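Long-range contacts in fucolectin-related protein (Streptococcus pneumoniae, PDB 2J22), which probably binds fucose-containing glycans such as blood group antigens, as a carbohydrate-binding module of a pneumococcal virulence factor: residues G38-D43 with E141-T146; S58-D63 with L137-V142; S87-I92 with D107-N112. One frame throughout, in Å; residues are numbered along the deposited sequence.

Contact 1: G38-D43 with E141-T146; sequences GNKNGD and EVEVYT. With CA (calcium ion), chain B.
The carboxylate of Glu141 works with both oxygens against the loop 38-43. Glu141 OE1 binds the calcium ion at 2.6 Å, and the backbone O of Asn39 binds the same ion at 2.4 Å. The other oxygen, Glu141 OE2, accepts a bent bond from Gly38 N at 2.9 Å, on its syn side and 22° out of the carboxylate plane; metal bond and hydrogen bond together limit the rotation of the group. The bend at chi2 (83°) lays the carboxylate across the loop, with OE1 at the ion and OE2 at Gly38 N. Leu34, Asp37, Ser48 and Ala140 complete the metal site. Next to this site, Lys40 CG packs on Glu141 CB at 3.9 Å, and the Lys40 chain runs on across Glu143 at about a right angle, Lys40 CD 3.5 Å from Glu143 OE2. Lys40 NZ stays 4.5 Å from Glu143 OE2, beyond a salt bridge. Further out, Tyr145 OH donates to Glu143 OE1, which steadies that carboxylate. Within the loop, Asn39 OD1 accepts from Asn41 N and Asn41 OD1 from Asp43 N, two successive Asx turns. A calcium ion clasped between a loop and the last strand is typical of galactose-binding-like beta-sandwich lectin modules.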
# COMPACT_ATOMS: atom_id res chain seq x y z
N GLY A 38 -8.65 2.24 -8.45
CA GLY A 38 -9.57 1.15 -8.71
C GLY A 38 -9.15 0.17 -9.81
O GLY A 38 -9.99 -0.56 -10.29
N ASN A 39 -7.90 0.16 -10.22
CA ASN A 39 -7.46 -0.70 -11.32
C ASN A 39 -6.35 -1.55 -10.75
O ASN A 39 -5.31 -1.04 -10.35
CB ASN A 39 -6.99 0.14 -12.53
CG ASN A 39 -6.46 -0.70 -13.75
OD1 ASN A 39 -6.36 -1.92 -13.70
ND2 ASN A 39 -6.10 0.00 -14.82
N LYS A 40 -6.60 -2.85 -10.68
CA LYS A 40 -5.62 -3.75 -10.13
C LYS A 40 -4.59 -4.30 -11.11
O LYS A 40 -3.75 -5.15 -10.72
CB LYS A 40 -6.35 -4.96 -9.53
CG LYS A 40 -7.05 -4.61 -8.22
CD LYS A 40 -8.04 -5.74 -7.86
CE LYS A 40 -9.42 -5.52 -8.45
NZ LYS A 40 -10.24 -6.76 -8.31
N ASN A 41 -4.62 -3.85 -12.37
CA ASN A 41 -3.63 -4.32 -13.37
C ASN A 41 -2.18 -4.02 -12.88
O ASN A 41 -1.81 -2.84 -12.58
CB ASN A 41 -3.92 -3.65 -14.75
CG ASN A 41 -3.15 -4.30 -15.90
OD1 ASN A 41 -2.06 -4.84 -15.70
ND2 ASN A 41 -3.76 -4.33 -17.08
N GLY A 42 -1.35 -5.04 -12.75
CA GLY A 42 0.02 -4.83 -12.30
C GLY A 42 1.06 -4.70 -13.40
O GLY A 42 2.24 -4.67 -13.12
N ASP A 43 0.61 -4.62 -14.67
CA ASP A 43 1.52 -4.45 -15.78
C ASP A 43 1.93 -3.01 -15.78
O ASP A 43 1.06 -2.18 -15.99
CB ASP A 43 0.84 -4.76 -17.11
CG ASP A 43 1.73 -4.43 -18.27
OD1 ASP A 43 2.80 -5.03 -18.33
OD2 ASP A 43 1.51 -3.51 -19.10
N GLU A 141 -2.18 -1.83 -6.54
CA GLU A 141 -3.36 -1.43 -5.82
C GLU A 141 -3.26 -1.80 -4.32
O GLU A 141 -2.74 -2.87 -3.90
CB GLU A 141 -4.65 -1.99 -6.51
CG GLU A 141 -5.95 -1.37 -6.04
CD GLU A 141 -6.26 -0.05 -6.74
OE1 GLU A 141 -5.45 0.43 -7.53
OE2 GLU A 141 -7.36 0.48 -6.48
N VAL A 142 -3.77 -0.89 -3.52
CA VAL A 142 -3.92 -1.14 -2.06
C VAL A 142 -5.41 -0.89 -1.79
O VAL A 142 -5.90 0.18 -1.99
CB VAL A 142 -3.03 -0.16 -1.18
CG1 VAL A 142 -3.31 -0.31 0.34
CG2 VAL A 142 -1.52 -0.30 -1.49
N GLU A 143 -6.14 -1.89 -1.39
CA GLU A 143 -7.56 -1.74 -1.09
C GLU A 143 -7.81 -1.85 0.43
O GLU A 143 -7.28 -2.75 1.10
CB GLU A 143 -8.33 -2.82 -1.86
CG GLU A 143 -8.10 -2.74 -3.38
CD GLU A 143 -8.86 -3.81 -4.14
OE1 GLU A 143 -9.20 -4.81 -3.51
OE2 GLU A 143 -9.15 -3.61 -5.35
N VAL A 144 -8.63 -0.95 0.93
CA VAL A 144 -8.96 -0.88 2.37
C VAL A 144 -10.50 -0.94 2.54
O VAL A 144 -11.23 -0.00 2.20
CB VAL A 144 -8.42 0.39 3.06
CG1 VAL A 144 -8.74 0.39 4.59
CG2 VAL A 144 -6.88 0.58 2.80
N TYR A 145 -10.96 -2.06 3.08
CA TYR A 145 -12.38 -2.42 3.23
C TYR A 145 -12.94 -2.12 4.64
O TYR A 145 -12.33 -2.49 5.66
CB TYR A 145 -12.51 -3.91 2.95
CG TYR A 145 -12.28 -4.20 1.49
CD1 TYR A 145 -13.31 -4.04 0.57
CD2 TYR A 145 -11.01 -4.57 1.01
CE1 TYR A 145 -13.12 -4.27 -0.80
CE2 TYR A 145 -10.81 -4.84 -0.37
CZ TYR A 145 -11.86 -4.66 -1.25
OH TYR A 145 -11.71 -4.83 -2.62
N THR A 146 -14.08 -1.43 4.68
CA THR A 146 -14.83 -1.29 5.93
C THR A 146 -16.24 -1.80 5.64
O THR A 146 -16.61 -2.01 4.48
CB THR A 146 -14.91 0.20 6.42
OG1 THR A 146 -15.73 0.96 5.51
CG2 THR A 146 -13.54 0.88 6.39
CA CA B . -3.94 0.71 -9.60

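Contact 2: S58-D63 with L137-V142; sequences SWWEID and LSLAEV. With CA (calcium ion), chain B.
Trp60 reaches from strand 59-64 across to the segment 137-142, and its atoms meet three apolar side chains in turn. At the base of the side chain, Trp60 CB lies 3.7 Å from Leu137 CD2, a methyl that also rests against the backbone between Trp59 and Trp60. With CG anti to the backbone N (chi1 169°), the indole is carried onward beside Leu139 and Val142. Leu139 CD1 sits over the five-membered ring of Trp60, 3.9 Å from its centroid and 24° off the normal, a CH-pi contact that spreads over CG and CD2. Over the same face, Val142 CG2 stands 4.0 Å from the centroid of the six-membered ring of Trp60. At the far end of the ring, Trp60 CH2 meets Val142 CB at 3.6 Å, and Trp60 CZ3 lies alongside both methyls of that valine. The polar atom NE1 has its hydrogen-bond partner in Ser32, outside the two segments. On the opposite face, the backbone N of Ile62 approaches near the rim. Before the strand proper, Ser58 CB packs on Leu137 CB at 3.8 Å, while Ser58 OG is hydrogen-bonded to Ile135.

The backbone O of Ala140 binds the calcium ion at 2.2 Å. Ala140 and Glu141 both face Tyr76 in a classic beta bulge, and the corner at Ala140 lets Leu139 and Val142 face Trp60 while the Ala140 carbonyl faces the calcium. Leu139 touches Ile75 and Val142 touches Leu73, both of strand 67-77, which places the indole between the two sheets of the sandwich. The buried contact thus rests on shape and CH-pi contacts, without a direct polar link, while the metal bonds of Ala140 and Glu141 are made elsewhere.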
# COMPACT_ATOMS: atom_id res chain seq x y z
N SER A 58 12.20 3.29 0.76
CA SER A 58 10.97 3.57 0.03
C SER A 58 9.71 3.23 0.82
O SER A 58 9.63 2.18 1.46
CB SER A 58 10.94 2.81 -1.32
OG SER A 58 12.15 3.01 -2.05
N TRP A 59 8.70 4.11 0.76
CA TRP A 59 7.46 3.85 1.44
C TRP A 59 6.31 4.55 0.67
O TRP A 59 6.54 5.40 -0.17
CB TRP A 59 7.53 4.30 2.93
CG TRP A 59 7.93 5.78 3.09
CD1 TRP A 59 9.16 6.26 3.39
CD2 TRP A 59 7.07 6.92 2.96
NE1 TRP A 59 9.14 7.64 3.43
CE2 TRP A 59 7.87 8.07 3.16
CE3 TRP A 59 5.70 7.10 2.68
CZ2 TRP A 59 7.35 9.38 3.07
CZ3 TRP A 59 5.17 8.38 2.58
CH2 TRP A 59 6.01 9.52 2.80
N TRP A 60 5.10 4.17 1.01
CA TRP A 60 3.87 4.73 0.47
C TRP A 60 2.81 4.78 1.57
O TRP A 60 2.75 3.93 2.47
CB TRP A 60 3.41 3.87 -0.74
CG TRP A 60 2.03 4.14 -1.28
CD1 TRP A 60 1.74 4.68 -2.49
CD2 TRP A 60 0.79 3.70 -0.73
NE1 TRP A 60 0.39 4.66 -2.69
CE2 TRP A 60 -0.21 4.04 -1.64
CE3 TRP A 60 0.43 3.00 0.45
CZ2 TRP A 60 -1.57 3.83 -1.40
CZ3 TRP A 60 -0.92 2.74 0.69
CH2 TRP A 60 -1.91 3.17 -0.23
N GLU A 61 1.96 5.80 1.51
CA GLU A 61 0.99 6.02 2.58
C GLU A 61 -0.35 6.49 2.06
O GLU A 61 -0.42 7.23 1.06
CB GLU A 61 1.50 7.14 3.48
CG GLU A 61 0.90 7.17 4.85
CD GLU A 61 1.71 8.09 5.68
OE1 GLU A 61 1.52 9.33 5.53
OE2 GLU A 61 2.57 7.58 6.40
N ILE A 62 -1.41 6.10 2.78
CA ILE A 62 -2.79 6.50 2.47
C ILE A 62 -3.42 7.08 3.74
O ILE A 62 -3.25 6.53 4.84
CB ILE A 62 -3.61 5.33 1.93
CG1 ILE A 62 -5.02 5.83 1.52
CG2 ILE A 62 -3.65 4.15 2.96
CD1 ILE A 62 -5.88 4.80 0.86
N ASP A 63 -4.09 8.23 3.56
CA ASP A 63 -4.80 8.96 4.63
C ASP A 63 -6.28 8.71 4.38
O ASP A 63 -6.81 9.12 3.34
CB ASP A 63 -4.47 10.46 4.61
CG ASP A 63 -5.08 11.26 5.83
OD1 ASP A 63 -5.88 10.76 6.62
OD2 ASP A 63 -4.74 12.42 6.09
N LEU A 137 9.72 1.10 -4.25
CA LEU A 137 8.39 0.50 -3.91
C LEU A 137 7.41 0.73 -5.06
O LEU A 137 7.22 1.87 -5.52
CB LEU A 137 7.88 0.99 -2.55
CG LEU A 137 6.45 0.60 -2.14
CD1 LEU A 137 6.45 -0.94 -1.83
CD2 LEU A 137 6.08 1.30 -0.87
N SER A 138 6.82 -0.34 -5.53
CA SER A 138 5.80 -0.27 -6.57
C SER A 138 4.59 -1.12 -6.15
O SER A 138 4.72 -2.32 -5.82
CB SER A 138 6.33 -0.76 -7.94
OG SER A 138 7.24 0.14 -8.56
N LEU A 139 3.43 -0.49 -6.17
CA LEU A 139 2.14 -1.09 -5.83
C LEU A 139 1.14 -0.93 -6.98
O LEU A 139 0.85 0.17 -7.40
CB LEU A 139 1.63 -0.43 -4.53
CG LEU A 139 2.57 -0.35 -3.29
CD1 LEU A 139 2.16 0.52 -2.15
CD2 LEU A 139 2.41 -1.72 -2.67
N ALA A 140 0.52 -2.00 -7.44
CA ALA A 140 -0.59 -1.89 -8.40
C ALA A 140 -1.88 -1.36 -7.76
O ALA A 140 -2.64 -0.59 -8.40
CB ALA A 140 -0.89 -3.27 -9.05
N GLU A 141 -2.18 -1.83 -6.54
CA GLU A 141 -3.36 -1.43 -5.82
C GLU A 141 -3.26 -1.80 -4.32
O GLU A 141 -2.74 -2.87 -3.90
CB GLU A 141 -4.65 -1.99 -6.51
CG GLU A 141 -5.95 -1.37 -6.04
CD GLU A 141 -6.26 -0.05 -6.74
OE1 GLU A 141 -5.45 0.43 -7.53
OE2 GLU A 141 -7.36 0.48 -6.48
N VAL A 142 -3.77 -0.89 -3.52
CA VAL A 142 -3.92 -1.14 -2.06
C VAL A 142 -5.41 -0.89 -1.79
O VAL A 142 -5.90 0.18 -1.99
CB VAL A 142 -3.03 -0.16 -1.18
CG1 VAL A 142 -3.31 -0.31 0.34
CG2 VAL A 142 -1.52 -0.30 -1.49
CA CA B . -3.94 0.71 -9.60

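Contact 3: S87-I92 with D107-N112; sequences SNFDII and DSLESN
Two polar links join Asn88 to Asp107. The backbone bond from Asn88 N to Asp107 O is short, 2.6 Å, and fairly straight (160° at the hydrogen), although the donor stands 44° out of the carbonyl plane. The second is water-mediated: one water donates to Asn88 OD1 at 3.0 Å and to Asp107 OD1 at 2.8 Å, bridging the amide and the carboxylate. Asn88 ND2 turns to Ser132 OG, so the two ends of this amide serve different partners. Nearby, Ser87 OG is hydrogen-bonded to Gln84 O. Asn88 and Phe89 together face Ile106 in a G1 beta bulge, with Asn88 in a left-handed backbone conformation, where the chain turns a corner into strand 89-94, half of the hairpin with strand 100-108 at the margin of the sheet.

Among the van der Waals contacts, Ser87 CB comes to 3.4 Å from Asp107 O. Deeper in, Leu109 CD1 meets the Phe89 ring at its edge, near the ring plane, 3.8 Å from Phe89 CE2, the side chains crossing at about a right angle. A chi1 of 68°, with CG between the backbone N and the carbonyl carbon, swings the end of the Phe89 ring toward Leu109, although CB does not point there. Phe89 also touches Ile128 and Leu130 of strand 125-130, while Leu109 reaches Leu86 and Asn77.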
# COMPACT_ATOMS: atom_id res chain seq x y z
N SER A 87 8.86 -7.17 -0.96
CA SER A 87 9.23 -8.28 -0.06
C SER A 87 9.93 -7.64 1.14
O SER A 87 10.39 -6.51 1.03
CB SER A 87 10.20 -9.22 -0.76
OG SER A 87 11.45 -8.59 -0.99
N ASN A 88 10.02 -8.36 2.26
CA ASN A 88 10.70 -7.85 3.47
C ASN A 88 10.20 -6.47 3.80
O ASN A 88 10.99 -5.50 3.79
CB ASN A 88 12.23 -7.84 3.28
CG ASN A 88 13.00 -7.35 4.53
OD1 ASN A 88 12.47 -7.36 5.66
ND2 ASN A 88 14.24 -6.89 4.33
N PHE A 89 8.89 -6.36 4.07
CA PHE A 89 8.31 -5.05 4.27
C PHE A 89 7.43 -4.95 5.48
O PHE A 89 7.00 -5.93 6.02
CB PHE A 89 7.61 -4.48 2.97
CG PHE A 89 6.38 -5.23 2.55
CD1 PHE A 89 5.12 -4.83 3.00
CD2 PHE A 89 6.47 -6.33 1.68
CE1 PHE A 89 3.90 -5.54 2.59
CE2 PHE A 89 5.35 -7.01 1.27
CZ PHE A 89 4.05 -6.63 1.70
N ASP A 90 7.14 -3.71 5.92
CA ASP A 90 6.20 -3.54 6.99
C ASP A 90 4.95 -2.82 6.52
O ASP A 90 5.02 -1.88 5.68
CB ASP A 90 6.83 -2.71 8.10
CG ASP A 90 7.89 -3.45 8.84
OD1 ASP A 90 7.73 -4.69 9.11
OD2 ASP A 90 8.91 -2.86 9.19
N ILE A 91 3.83 -3.26 7.08
CA ILE A 91 2.54 -2.56 7.01
C ILE A 91 2.35 -1.95 8.39
O ILE A 91 2.38 -2.69 9.38
CB ILE A 91 1.39 -3.57 6.71
CG1 ILE A 91 1.66 -4.30 5.39
CG2 ILE A 91 -0.01 -2.89 6.80
CD1 ILE A 91 0.68 -5.40 5.05
N ILE A 92 2.14 -0.63 8.45
CA ILE A 92 1.99 0.09 9.69
C ILE A 92 0.70 0.87 9.65
O ILE A 92 0.49 1.65 8.72
CB ILE A 92 3.17 1.11 9.93
CG1 ILE A 92 4.54 0.53 9.51
CG2 ILE A 92 3.22 1.44 11.41
CD1 ILE A 92 5.63 1.57 9.24
N ASP A 107 7.45 -11.08 4.76
CA ASP A 107 8.70 -11.59 4.22
C ASP A 107 8.62 -11.54 2.70
O ASP A 107 9.47 -10.93 2.05
CB ASP A 107 8.96 -13.03 4.73
CG ASP A 107 9.07 -13.11 6.28
OD1 ASP A 107 9.75 -12.26 6.91
OD2 ASP A 107 8.50 -13.99 6.96
N SER A 108 7.58 -12.15 2.13
CA SER A 108 7.41 -12.14 0.69
C SER A 108 5.98 -12.50 0.29
O SER A 108 5.20 -13.02 1.10
CB SER A 108 8.42 -13.08 -0.01
OG SER A 108 8.10 -14.44 0.24
N LEU A 109 5.64 -12.17 -0.95
CA LEU A 109 4.37 -12.54 -1.54
C LEU A 109 4.63 -13.77 -2.39
O LEU A 109 5.65 -13.85 -3.08
CB LEU A 109 3.88 -11.42 -2.46
CG LEU A 109 2.91 -10.41 -1.90
CD1 LEU A 109 3.53 -9.62 -0.77
CD2 LEU A 109 2.44 -9.46 -3.02
N GLU A 110 3.72 -14.72 -2.36
CA GLU A 110 3.82 -15.83 -3.30
C GLU A 110 3.02 -15.63 -4.57
O GLU A 110 3.40 -16.14 -5.65
CB GLU A 110 3.40 -17.11 -2.64
CG GLU A 110 4.57 -17.77 -1.93
CD GLU A 110 4.16 -19.05 -1.29
OE1 GLU A 110 4.83 -19.43 -0.31
OE2 GLU A 110 3.17 -19.68 -1.76
N SER A 111 1.89 -14.94 -4.46
CA SER A 111 1.09 -14.66 -5.66
C SER A 111 1.18 -13.18 -5.92
O SER A 111 1.94 -12.49 -5.26
CB SER A 111 -0.37 -15.12 -5.52
OG SER A 111 -0.94 -14.61 -4.33
N ASN A 112 0.40 -12.68 -6.87
CA ASN A 112 0.44 -11.26 -7.15
C ASN A 112 -0.25 -10.41 -6.09
O ASN A 112 -0.39 -9.23 -6.28
CB ASN A 112 -0.05 -10.94 -8.57
CG ASN A 112 -1.54 -11.27 -8.80
OD1 ASN A 112 -2.36 -11.36 -7.85
ND2 ASN A 112 -1.90 -11.44 -10.08
O HOH W 1 11.43 -10.13 6.09

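Overall arrangement
From the N terminus, the chain first enters contact 1 in the loop after strand 20-23, then contact 2 at strand 59-64, then both halves of contact 3. The last strand, 139-146, and the residues leading into it close the two long loops: that of contact 2 lies inside that of contact 1, and both end on the same stretch. Contact 3, a local closure of the hairpin 89-94/100-108, is nested inside both. Contacts 1 and 2 share Glu141 and Val142, touch around Ala140, and meet at the calcium ion, their centres about 10 Å apart. Contact 1 ties the metal-binding loop to one sheet, contact 2 joins the two sheets, and contact 3, its centre about 12 Å from that of contact 2, lies toward the margin of the second sheet.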